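Local structure of class B carbapenemase GOB-18 (Elizabethkingia meningoseptica, 5K0W) at residues A106-D109 with F110-T114; E185-E189 with K190-R194; N258-L261 with F262-K265. The protein probably hydrolyses beta-lactam antibiotics, carbapenems among them, as a subclass B3 metallo-beta-lactamase with two zinc ions in its active site. All blocks are in the same frame, centred on the assembly; numbering follows the deposited sequence.

Contact 1. Residues A106-D109 with F110-T114; sequences ALQD and FKTET
Ala106 and Phe110 meet one turn apart: the methyl CB of Ala106 lies 4.0 Å from CD2 of the phenyl ring, and CD2 passes 3.3 Å from Ala106 O. That oxygen accepts the backbone N-H of Phe110 at 2.9 Å. Two residues further along the helix, Gln108 and Thr112 cross nearly at right angles, NE2 of the amide 3.4 Å from the methyl CG2. Gln108 CG is anti to the backbone N (chi1 -171°) and the chain bends at chi2, which carries the amide across to Thr112. OE1 of the amide takes a hydrogen bond from a water that also accepts from Lys111 NZ, an i to i+3 bridge; Lys111 NZ is further bonded to Thr149 O. Ala106/Phe110 and Gln108/Thr112 follow the i to i+4 ladder of helix 107-114, with Ala106 as its N-cap residue, in the metallo-beta-lactamase fold; the side chain of Leu107 lies about 7 Å from that of the zinc ligand His103. At the C-terminal end, Phe110 O accepts from both the N and OG1 of Thr114, the hydroxyl 2.7 Å away above the carbonyl plane. Farther out, Phe74 meets the Phe110 ring edge-to-face, and Asp109 and Glu113 form salt bridges with Lys146 and Lys78.

Contact 2. Residues E185-E189 with K190-R194; sequences ETKDE and KRKYR
Asp188 reaches across the end of the hairpin to Tyr193 and to the backbone of the turn, and its side chain can be followed outward from CB. CG sits between the backbone N and the carbonyl carbon (chi1 59°), a torsion that turns the carboxylate back over the chain reversal. There CG lies at the edge of the tyrosine ring, in its plane, 3.5 Å from Tyr193 CE1, with the carboxylate and ring planes 77° apart. OD1 receives the N-H of Arg191 at 2.9 Å, an almost straight bond (173°) met nearly along the C-O axis, and a weaker, bent one from Lys190 N. OD2 accepts the hydroxyl of Tyr193, whose OH stands 2.5 Å away above the carboxylate plane, and also bonds to Tyr257. The carboxylate thus ties the turn's amides to a ring rooted in the returning strand.

The backbone is a beta hairpin of strands 180-187 and 192-198, two inner strands of the five-stranded sheet in the alpha-beta/beta-alpha sandwich, with its tip at the surface. Thr186 and Tyr193 form a hydrogen-bonded pair near its turn, with Tyr193 N to Thr186 O at 2.8 Å, and Asp188 N bonds to Arg191 O nearer the turn.

On the face carrying Glu185, Lys187, Lys192 and Arg194, the Glu185 carboxylate lies across the returning strand between the side chains of Lys192 and Arg194, OE1 3.5 Å from Arg194 CB and OE2 3.7 Å from Lys192 CB. Lys187 and Lys192 run side by side, their NZ atoms 4.5 Å apart. On the Tyr193 side, the Arg191 guanidinium grips Lys192 O side-on through NE and NH1, both bonds in its plane, and a face of it receives Tyr193 CD2; NH1 is also salt-bridged to Asp235.

Contact 3. Residues N258-L261 with F262-K265; sequences NPQL and FMDK
Pro259 and Phe262 close a 3-10 turn, Phe262 N donating to Pro259 O at 3.0 Å. This 3-10 segment, 259-261, lies in the loop between helices 247-250 and 265-284, where the chain passes along the edge of the five-stranded sheet of the metallo-beta-lactamase fold. Leu261 CB stands over the centre of the Phe262 ring, 3.9 Å from its centroid and only 7° off the ring normal, a CH-pi contact. With CG anti to the carbonyl carbon (chi1 -43°), the phenyl ring is brought under Leu261 CB. Beyond the pair, Phe262 touches Ile236, Ile40 and Phe245.

The other side chains of the turn meet through the methionine. Met263 is extended beyond CG and runs alongside Gln260, pointing the same way, with SD 3.9 Å from Gln260 CG and a similar distance from the Gln260 CA. Its CG passes 3.6 Å from Pro259 O, the same carbonyl that accepts the turn bond, and its terminal methyl CE comes loosely near Pro259 CB (4.5 Å). Pro259 and Met263 both lean on Ile236 of strand 236-239, and Pro259 also on Tyr193.

Asp264 is the centre of an inverse gamma turn. Its carboxylate forms a salt bridge with Lys250 through OD1, an atom that also lies 3.5 Å from Leu261 O, two acceptors side by side, and Lys250 NZ makes a weak hydrogen bond to that same Leu261 O.

From the N terminus the three local contacts come in series, none nested in or crossing another. Contact 1 builds the short helix 107-114, which follows the zinc-binding residues of helix 101-104 and leads into strand 117-121 of the seven-stranded sheet. Contact 2 closes the hairpin between strands 180-187 and 192-198 of the five-stranded sheet, and contact 3 shapes the loop ahead of helix 265-284. Contacts 1 and 3 lie on opposite sides of the chain's centre, their nearest atoms about 21 Å apart. Contacts 2 and 3 touch: the loop ahead of the last helix packs against the hairpin, Met263 CE lying 3.5 Å from Tyr193 CE2.

Contact 1. Residues A106-D109 with F110-T114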
ATOM      1  N   ALA A 106       3.382   5.030  10.419  1.00 16.51           N
ATOM      2  CA  ALA A 106       2.374   5.351  11.428  1.00 16.76           C
ATOM      3  C   ALA A 106       1.609   4.143  11.927  1.00 21.79           C
ATOM      4  O   ALA A 106       0.693   4.312  12.729  1.00 21.33           O
ATOM      5  CB  ALA A 106       1.422   6.406  10.909  1.00 17.59           C
ATOM      6  N   LEU A 107       2.017   2.928  11.505  1.00 19.18           N
ATOM      7  CA  LEU A 107       1.373   1.653  11.830  1.00 19.59           C
ATOM      8  C   LEU A 107       1.293   1.345  13.303  1.00 24.56           C
ATOM      9  O   LEU A 107       0.251   0.876  13.760  1.00 24.34           O
ATOM     10  CB  LEU A 107       2.057   0.493  11.110  1.00 19.90           C
ATOM     11  CG  LEU A 107       1.348  -0.103   9.917  1.00 25.26           C
ATOM     12  CD1 LEU A 107       2.220  -1.168   9.286  1.00 26.20           C
ATOM     13  CD2 LEU A 107       0.011  -0.730  10.317  1.00 26.69           C
ATOM     14  N   GLN A 108       2.400   1.554  14.041  1.00 22.06           N
ATOM     15  CA  GLN A 108       2.434   1.315  15.481  1.00 21.55           C
ATOM     16  C   GLN A 108       1.586   2.353  16.197  1.00 27.63           C
ATOM     17  O   GLN A 108       0.825   1.993  17.097  1.00 28.41           O
ATOM     18  CB  GLN A 108       3.872   1.292  16.029  1.00 21.83           C
ATOM     19  CG  GLN A 108       3.967   0.832  17.494  1.00 26.92           C
ATOM     20  CD  GLN A 108       3.388  -0.541  17.751  1.00 44.97           C
ATOM     21  OE1 GLN A 108       3.100  -1.299  16.840  1.00 42.90           O
ATOM     22  NE2 GLN A 108       3.174  -0.879  19.006  1.00 41.86           N
ATOM     23  N   ASP A 109       1.696   3.627  15.764  1.00 24.33           N
ATOM     24  CA  ASP A 109       0.949   4.768  16.292  1.00 23.58           C
ATOM     25  C   ASP A 109      -0.550   4.468  16.193  1.00 26.11           C
ATOM     26  O   ASP A 109      -1.269   4.658  17.173  1.00 25.20           O
ATOM     27  CB  ASP A 109       1.321   6.050  15.518  1.00 26.20           C
ATOM     28  CG  ASP A 109       2.783   6.500  15.632  1.00 41.45           C
ATOM     29  OD1 ASP A 109       3.462   6.088  16.604  1.00 44.38           O
ATOM     30  OD2 ASP A 109       3.228   7.314  14.782  1.00 42.20           O
ATOM     31  N   PHE A 110      -0.998   3.912  15.041  1.00 22.51           N
ATOM     32  CA  PHE A 110      -2.384   3.510  14.819  1.00 22.74           C
ATOM     33  C   PHE A 110      -2.781   2.312  15.682  1.00 30.92           C
ATOM     34  O   PHE A 110      -3.824   2.368  16.343  1.00 31.25           O
ATOM     35  CB  PHE A 110      -2.671   3.229  13.339  1.00 23.55           C
ATOM     36  CG  PHE A 110      -3.136   4.455  12.602  1.00 24.49           C
ATOM     37  CD1 PHE A 110      -4.404   4.985  12.826  1.00 27.69           C
ATOM     38  CD2 PHE A 110      -2.301   5.100  11.699  1.00 26.59           C
ATOM     39  CE1 PHE A 110      -4.823   6.156  12.173  1.00 28.19           C
ATOM     40  CE2 PHE A 110      -2.725   6.264  11.035  1.00 29.96           C
ATOM     41  CZ  PHE A 110      -3.983   6.785  11.279  1.00 27.42           C
ATOM     42  N   LYS A 111      -1.944   1.246  15.698  1.00 28.57           N
ATOM     43  CA  LYS A 111      -2.215   0.037  16.485  1.00 28.76           C
ATOM     44  C   LYS A 111      -2.426   0.308  17.976  1.00 32.77           C
ATOM     45  O   LYS A 111      -3.361  -0.252  18.549  1.00 32.60           O
ATOM     46  CB  LYS A 111      -1.156  -1.046  16.257  1.00 30.67           C
ATOM     47  CG  LYS A 111      -1.738  -2.450  16.345  1.00 38.34           C
ATOM     48  CD  LYS A 111      -0.653  -3.490  16.473  1.00 43.43           C
ATOM     49  CE  LYS A 111      -1.148  -4.746  17.135  1.00 46.12           C
ATOM     50  NZ  LYS A 111      -0.029  -5.659  17.491  1.00 47.24           N
ATOM     51  N   THR A 112      -1.594   1.188  18.583  1.00 29.31           N
ATOM     52  CA  THR A 112      -1.696   1.532  20.007  1.00 29.96           C
ATOM     53  C   THR A 112      -2.896   2.438  20.316  1.00 35.93           C
ATOM     54  O   THR A 112      -3.634   2.170  21.264  1.00 36.70           O
ATOM     55  CB  THR A 112      -0.356   2.055  20.624  1.00 39.06           C
ATOM     56  OG1 THR A 112      -0.016   3.343  20.125  1.00 35.61           O
ATOM     57  CG2 THR A 112       0.809   1.105  20.426  1.00 40.85           C
ATOM     58  N   GLU A 113      -3.097   3.491  19.520  1.00 32.60           N
ATOM     59  CA  GLU A 113      -4.172   4.461  19.732  1.00 32.94           C
ATOM     60  C   GLU A 113      -5.583   3.977  19.429  1.00 39.22           C
ATOM     61  O   GLU A 113      -6.539   4.575  19.937  1.00 39.64           O
ATOM     62  CB  GLU A 113      -3.881   5.776  18.990  1.00 34.25           C
ATOM     63  CG  GLU A 113      -3.209   6.809  19.872  1.00 47.17           C
ATOM     64  CD  GLU A 113      -2.966   8.166  19.244  1.00 70.01           C
ATOM     65  OE1 GLU A 113      -3.906   8.723  18.627  1.00 53.44           O
ATOM     66  OE2 GLU A 113      -1.840   8.692  19.406  1.00 69.63           O
ATOM     67  N   THR A 114      -5.725   2.917  18.611  1.00 36.15           N
ATOM     68  CA  THR A 114      -7.039   2.398  18.205  1.00 35.99           C
ATOM     69  C   THR A 114      -7.344   0.965  18.650  1.00 40.63           C
ATOM     70  O   THR A 114      -8.505   0.563  18.583  1.00 41.41           O
ATOM     71  CB  THR A 114      -7.222   2.489  16.672  1.00 38.49           C
ATOM     72  OG1 THR A 114      -6.372   1.544  16.017  1.00 34.19           O
ATOM     73  CG2 THR A 114      -6.974   3.873  16.128  1.00 36.96           C
TER
HETATM   74  O   HOH W   1       2.848  -4.356  18.036  1.00  8.12           O

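Contact 2. Residues E185-E189 with K190-R194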
ATOM      1  N   GLU A 185     -15.066  -5.500  -3.939  1.00 21.05           N
ATOM      2  CA  GLU A 185     -16.195  -4.821  -4.542  1.00 21.59           C
ATOM      3  C   GLU A 185     -16.716  -3.815  -3.528  1.00 25.21           C
ATOM      4  O   GLU A 185     -16.655  -4.049  -2.323  1.00 25.52           O
ATOM      5  CB  GLU A 185     -17.306  -5.820  -4.917  1.00 23.50           C
ATOM      6  CG  GLU A 185     -18.155  -5.384  -6.108  1.00 37.70           C
ATOM      7  CD  GLU A 185     -17.896  -6.098  -7.429  1.00 69.12           C
ATOM      8  OE1 GLU A 185     -16.796  -6.676  -7.608  1.00 63.11           O
ATOM      9  OE2 GLU A 185     -18.802  -6.071  -8.295  1.00 64.69           O
ATOM     10  N   THR A 186     -17.196  -2.688  -4.020  1.00 21.87           N
ATOM     11  CA  THR A 186     -17.830  -1.626  -3.236  1.00 21.27           C
ATOM     12  C   THR A 186     -18.955  -1.030  -4.060  1.00 24.56           C
ATOM     13  O   THR A 186     -18.951  -1.164  -5.283  1.00 24.13           O
ATOM     14  CB  THR A 186     -16.841  -0.602  -2.677  1.00 25.73           C
ATOM     15  OG1 THR A 186     -17.558   0.240  -1.768  1.00 29.75           O
ATOM     16  CG2 THR A 186     -16.168   0.234  -3.758  1.00 21.83           C
ATOM     17  N   LYS A 187     -19.929  -0.403  -3.409  1.00 20.82           N
ATOM     18  CA  LYS A 187     -21.052   0.146  -4.148  1.00 20.65           C
ATOM     19  C   LYS A 187     -21.507   1.513  -3.705  1.00 24.84           C
ATOM     20  O   LYS A 187     -21.398   1.887  -2.527  1.00 23.81           O
ATOM     21  CB  LYS A 187     -22.230  -0.858  -4.188  1.00 23.13           C
ATOM     22  CG  LYS A 187     -22.936  -1.069  -2.842  1.00 36.61           C
ATOM     23  CD  LYS A 187     -23.489  -2.487  -2.649  1.00 51.10           C
ATOM     24  CE  LYS A 187     -22.765  -3.287  -1.558  1.00 62.31           C
ATOM     25  NZ  LYS A 187     -21.346  -3.637  -1.907  1.00 62.22           N
ATOM     26  N   ASP A 188     -22.009   2.271  -4.670  1.00 22.72           N
ATOM     27  CA  ASP A 188     -22.634   3.550  -4.394  1.00 23.05           C
ATOM     28  C   ASP A 188     -24.112   3.372  -4.762  1.00 29.87           C
ATOM     29  O   ASP A 188     -24.566   2.242  -4.963  1.00 30.47           O
ATOM     30  CB  ASP A 188     -21.922   4.734  -5.096  1.00 24.27           C
ATOM     31  CG  ASP A 188     -21.812   4.704  -6.615  1.00 32.12           C
ATOM     32  OD1 ASP A 188     -22.492   3.862  -7.249  1.00 33.59           O
ATOM     33  OD2 ASP A 188     -21.050   5.538  -7.173  1.00 31.68           O
ATOM     34  N   GLU A 189     -24.856   4.463  -4.826  1.00 28.65           N
ATOM     35  CA  GLU A 189     -26.281   4.505  -5.165  1.00 28.48           C
ATOM     36  C   GLU A 189     -26.537   4.043  -6.607  1.00 30.82           C
ATOM     37  O   GLU A 189     -27.565   3.433  -6.879  1.00 30.80           O
ATOM     38  CB  GLU A 189     -26.850   5.925  -4.895  1.00 29.69           C
ATOM     39  CG  GLU A 189     -25.863   7.085  -5.063  1.00 39.81           C
ATOM     40  CD  GLU A 189     -24.778   7.326  -4.012  1.00 57.45           C
ATOM     41  OE1 GLU A 189     -25.035   7.098  -2.806  1.00 56.83           O
ATOM     42  OE2 GLU A 189     -23.652   7.709  -4.409  1.00 38.53           O
ATOM     43  N   LYS A 190     -25.563   4.302  -7.499  1.00 25.91           N
ATOM     44  CA  LYS A 190     -25.546   3.997  -8.923  1.00 24.62           C
ATOM     45  C   LYS A 190     -25.187   2.527  -9.275  1.00 28.47           C
ATOM     46  O   LYS A 190     -25.987   1.856  -9.936  1.00 30.02           O
ATOM     47  CB  LYS A 190     -24.622   5.006  -9.653  1.00 25.90           C
ATOM     48  CG  LYS A 190     -24.413   4.716 -11.153  1.00 25.44           C
ATOM     49  CD  LYS A 190     -23.741   5.865 -11.916  1.00 21.13           C
ATOM     50  CE  LYS A 190     -23.485   5.504 -13.347  1.00 23.25           C
ATOM     51  NZ  LYS A 190     -22.026   5.468 -13.657  1.00 32.56           N
ATOM     52  N   ARG A 191     -23.995   2.042  -8.872  1.00 22.75           N
ATOM     53  CA  ARG A 191     -23.485   0.704  -9.251  1.00 21.75           C
ATOM     54  C   ARG A 191     -22.499   0.072  -8.260  1.00 28.39           C
ATOM     55  O   ARG A 191     -22.186   0.655  -7.221  1.00 29.37           O
ATOM     56  CB  ARG A 191     -22.789   0.805 -10.633  1.00 16.83           C
ATOM     57  CG  ARG A 191     -21.850   2.029 -10.759  1.00 23.94           C
ATOM     58  CD  ARG A 191     -20.884   1.969 -11.920  1.00 28.47           C
ATOM     59  NE  ARG A 191     -19.998   0.819 -11.788  1.00 31.32           N
ATOM     60  CZ  ARG A 191     -19.102   0.452 -12.687  1.00 37.71           C
ATOM     61  NH1 ARG A 191     -18.372  -0.635 -12.495  1.00 21.32           N
ATOM     62  NH2 ARG A 191     -18.924   1.170 -13.790  1.00 26.05           N
ATOM     63  N   LYS A 192     -21.999  -1.125  -8.611  1.00 26.43           N
ATOM     64  CA  LYS A 192     -20.964  -1.889  -7.900  1.00 26.12           C
ATOM     65  C   LYS A 192     -19.651  -1.611  -8.648  1.00 31.77           C
ATOM     66  O   LYS A 192     -19.684  -1.265  -9.835  1.00 32.34           O
ATOM     67  CB  LYS A 192     -21.273  -3.404  -7.923  1.00 27.31           C
ATOM     68  CG  LYS A 192     -22.414  -3.823  -6.994  1.00 45.71           C
ATOM     69  CD  LYS A 192     -22.673  -5.328  -7.058  1.00 63.17           C
ATOM     70  CE  LYS A 192     -23.990  -5.746  -6.446  1.00 78.73           C
ATOM     71  NZ  LYS A 192     -23.944  -5.748  -4.955  1.00 88.08           N
ATOM     72  N   TYR A 193     -18.505  -1.729  -7.957  1.00 28.26           N
ATOM     73  CA  TYR A 193     -17.174  -1.480  -8.532  1.00 26.81           C
ATOM     74  C   TYR A 193     -16.181  -2.486  -8.005  1.00 26.63           C
ATOM     75  O   TYR A 193     -16.007  -2.577  -6.793  1.00 25.81           O
ATOM     76  CB  TYR A 193     -16.632  -0.088  -8.133  1.00 28.21           C
ATOM     77  CG  TYR A 193     -17.509   1.101  -8.421  1.00 29.94           C
ATOM     78  CD1 TYR A 193     -18.394   1.584  -7.464  1.00 32.07           C
ATOM     79  CD2 TYR A 193     -17.372   1.819  -9.605  1.00 30.85           C
ATOM     80  CE1 TYR A 193     -19.155   2.730  -7.695  1.00 33.73           C
ATOM     81  CE2 TYR A 193     -18.099   2.985  -9.832  1.00 31.85           C
ATOM     82  CZ  TYR A 193     -18.998   3.431  -8.880  1.00 39.15           C
ATOM     83  OH  TYR A 193     -19.729   4.566  -9.117  1.00 39.34           O
ATOM     84  N   ARG A 194     -15.482  -3.192  -8.901  1.00 21.33           N
ATOM     85  CA  ARG A 194     -14.422  -4.114  -8.511  1.00 19.92           C
ATOM     86  C   ARG A 194     -13.169  -3.241  -8.431  1.00 21.98           C
ATOM     87  O   ARG A 194     -12.672  -2.755  -9.449  1.00 20.00           O
ATOM     88  CB  ARG A 194     -14.277  -5.273  -9.513  1.00 18.45           C
ATOM     89  CG  ARG A 194     -13.196  -6.295  -9.155  1.00 20.54           C
ATOM     90  CD  ARG A 194     -13.552  -7.625  -9.778  1.00 28.52           C
ATOM     91  NE  ARG A 194     -12.514  -8.648  -9.623  1.00 32.13           N
ATOM     92  CZ  ARG A 194     -12.414  -9.460  -8.572  1.00 43.69           C
ATOM     93  NH1 ARG A 194     -11.449 -10.372  -8.522  1.00 18.58           N
ATOM     94  NH2 ARG A 194     -13.268  -9.353  -7.554  1.00 28.52           N
TER

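Contact 3. Residues N258-L261 with F262-K265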
ATOM      1  N   ASN A 258     -16.071  11.471  -8.511  1.00 18.76           N
ATOM      2  CA  ASN A 258     -15.909  11.053  -9.913  1.00 17.28           C
ATOM      3  C   ASN A 258     -15.101   9.731 -10.044  1.00 21.13           C
ATOM      4  O   ASN A 258     -13.939   9.753 -10.472  1.00 21.11           O
ATOM      5  CB  ASN A 258     -15.268  12.214 -10.733  1.00 11.07           C
ATOM      6  CG  ASN A 258     -15.269  12.062 -12.236  1.00 26.68           C
ATOM      7  OD1 ASN A 258     -15.585  11.006 -12.807  1.00 32.00           O
ATOM      8  ND2 ASN A 258     -14.912  13.137 -12.918  1.00  9.72           N
ATOM      9  N   PRO A 259     -15.716   8.563  -9.723  1.00 16.87           N
ATOM     10  CA  PRO A 259     -14.999   7.276  -9.861  1.00 15.70           C
ATOM     11  C   PRO A 259     -14.370   6.974 -11.225  1.00 19.49           C
ATOM     12  O   PRO A 259     -13.396   6.221 -11.270  1.00 18.99           O
ATOM     13  CB  PRO A 259     -16.074   6.238  -9.536  1.00 17.22           C
ATOM     14  CG  PRO A 259     -17.037   6.945  -8.708  1.00 21.62           C
ATOM     15  CD  PRO A 259     -17.076   8.351  -9.193  1.00 17.70           C
ATOM     16  N   GLN A 260     -14.923   7.538 -12.329  1.00 17.47           N
ATOM     17  CA  GLN A 260     -14.463   7.339 -13.728  1.00 16.96           C
ATOM     18  C   GLN A 260     -13.056   7.824 -13.996  1.00 19.94           C
ATOM     19  O   GLN A 260     -12.479   7.464 -15.020  1.00 19.92           O
ATOM     20  CB  GLN A 260     -15.434   7.955 -14.744  1.00 18.19           C
ATOM     21  CG  GLN A 260     -16.758   7.206 -14.861  1.00 31.31           C
ATOM     22  CD  GLN A 260     -17.862   7.852 -14.073  1.00 52.49           C
ATOM     23  OE1 GLN A 260     -17.645   8.517 -13.042  1.00 47.65           O
ATOM     24  NE2 GLN A 260     -19.085   7.659 -14.539  1.00 44.79           N
ATOM     25  N   LEU A 261     -12.498   8.637 -13.077  1.00 16.37           N
ATOM     26  CA  LEU A 261     -11.120   9.109 -13.159  1.00 16.48           C
ATOM     27  C   LEU A 261     -10.184   7.919 -12.944  1.00 23.63           C
ATOM     28  O   LEU A 261      -9.101   7.881 -13.522  1.00 22.92           O
ATOM     29  CB  LEU A 261     -10.829  10.159 -12.069  1.00 15.59           C
ATOM     30  CG  LEU A 261     -11.521  11.506 -12.178  1.00 18.24           C
ATOM     31  CD1 LEU A 261     -11.465  12.234 -10.862  1.00 15.91           C
ATOM     32  CD2 LEU A 261     -10.915  12.359 -13.306  1.00 21.02           C
ATOM     33  N   PHE A 262     -10.621   6.945 -12.123  1.00 21.61           N
ATOM     34  CA  PHE A 262      -9.841   5.774 -11.748  1.00 22.39           C
ATOM     35  C   PHE A 262     -10.223   4.493 -12.494  1.00 27.08           C
ATOM     36  O   PHE A 262      -9.891   3.384 -12.064  1.00 26.40           O
ATOM     37  CB  PHE A 262      -9.820   5.626 -10.210  1.00 24.56           C
ATOM     38  CG  PHE A 262      -9.591   6.954  -9.530  1.00 26.24           C
ATOM     39  CD1 PHE A 262      -8.354   7.592  -9.608  1.00 28.93           C
ATOM     40  CD2 PHE A 262     -10.635   7.614  -8.890  1.00 28.60           C
ATOM     41  CE1 PHE A 262      -8.155   8.851  -9.032  1.00 29.47           C
ATOM     42  CE2 PHE A 262     -10.433   8.865  -8.298  1.00 31.34           C
ATOM     43  CZ  PHE A 262      -9.193   9.470  -8.368  1.00 29.31           C
ATOM     44  N   MET A 263     -10.856   4.668 -13.662  1.00 24.71           N
ATOM     45  CA  MET A 263     -11.302   3.586 -14.540  1.00 23.99           C
ATOM     46  C   MET A 263     -10.456   3.544 -15.809  1.00 28.17           C
ATOM     47  O   MET A 263     -10.897   3.020 -16.834  1.00 29.43           O
ATOM     48  CB  MET A 263     -12.778   3.771 -14.883  1.00 26.28           C
ATOM     49  CG  MET A 263     -13.671   3.597 -13.703  1.00 30.36           C
ATOM     50  SD  MET A 263     -15.395   3.648 -14.186  1.00 35.59           S
ATOM     51  CE  MET A 263     -16.124   3.106 -12.698  1.00 32.59           C
ATOM     52  N   ASP A 264      -9.232   4.084 -15.738  1.00 22.58           N
ATOM     53  CA  ASP A 264      -8.327   4.112 -16.869  1.00 21.40           C
ATOM     54  C   ASP A 264      -7.504   2.828 -16.860  1.00 24.20           C
ATOM     55  O   ASP A 264      -6.301   2.834 -16.552  1.00 23.62           O
ATOM     56  CB  ASP A 264      -7.473   5.402 -16.871  1.00 23.15           C
ATOM     57  CG  ASP A 264      -6.645   5.669 -15.615  1.00 29.32           C
ATOM     58  OD1 ASP A 264      -7.069   5.237 -14.516  1.00 26.20           O
ATOM     59  OD2 ASP A 264      -5.588   6.346 -15.729  1.00 35.75           O
ATOM     60  N   LYS A 265      -8.192   1.705 -17.154  1.00 20.09           N
ATOM     61  CA  LYS A 265      -7.618   0.357 -17.203  1.00 20.33           C
ATOM     62  C   LYS A 265      -6.389   0.271 -18.102  1.00 25.83           C
ATOM     63  O   LYS A 265      -5.400  -0.326 -17.695  1.00 25.54           O
ATOM     64  CB  LYS A 265      -8.666  -0.680 -17.629  1.00 23.17           C
ATOM     65  CG  LYS A 265      -9.753  -0.937 -16.611  1.00 43.94           C
ATOM     66  CD  LYS A 265     -10.312  -2.344 -16.774  1.00 52.19           C
ATOM     67  CE  LYS A 265     -11.794  -2.331 -17.039  1.00 64.58           C
ATOM     68  NZ  LYS A 265     -12.385  -3.690 -16.901  1.00 72.28           N
TER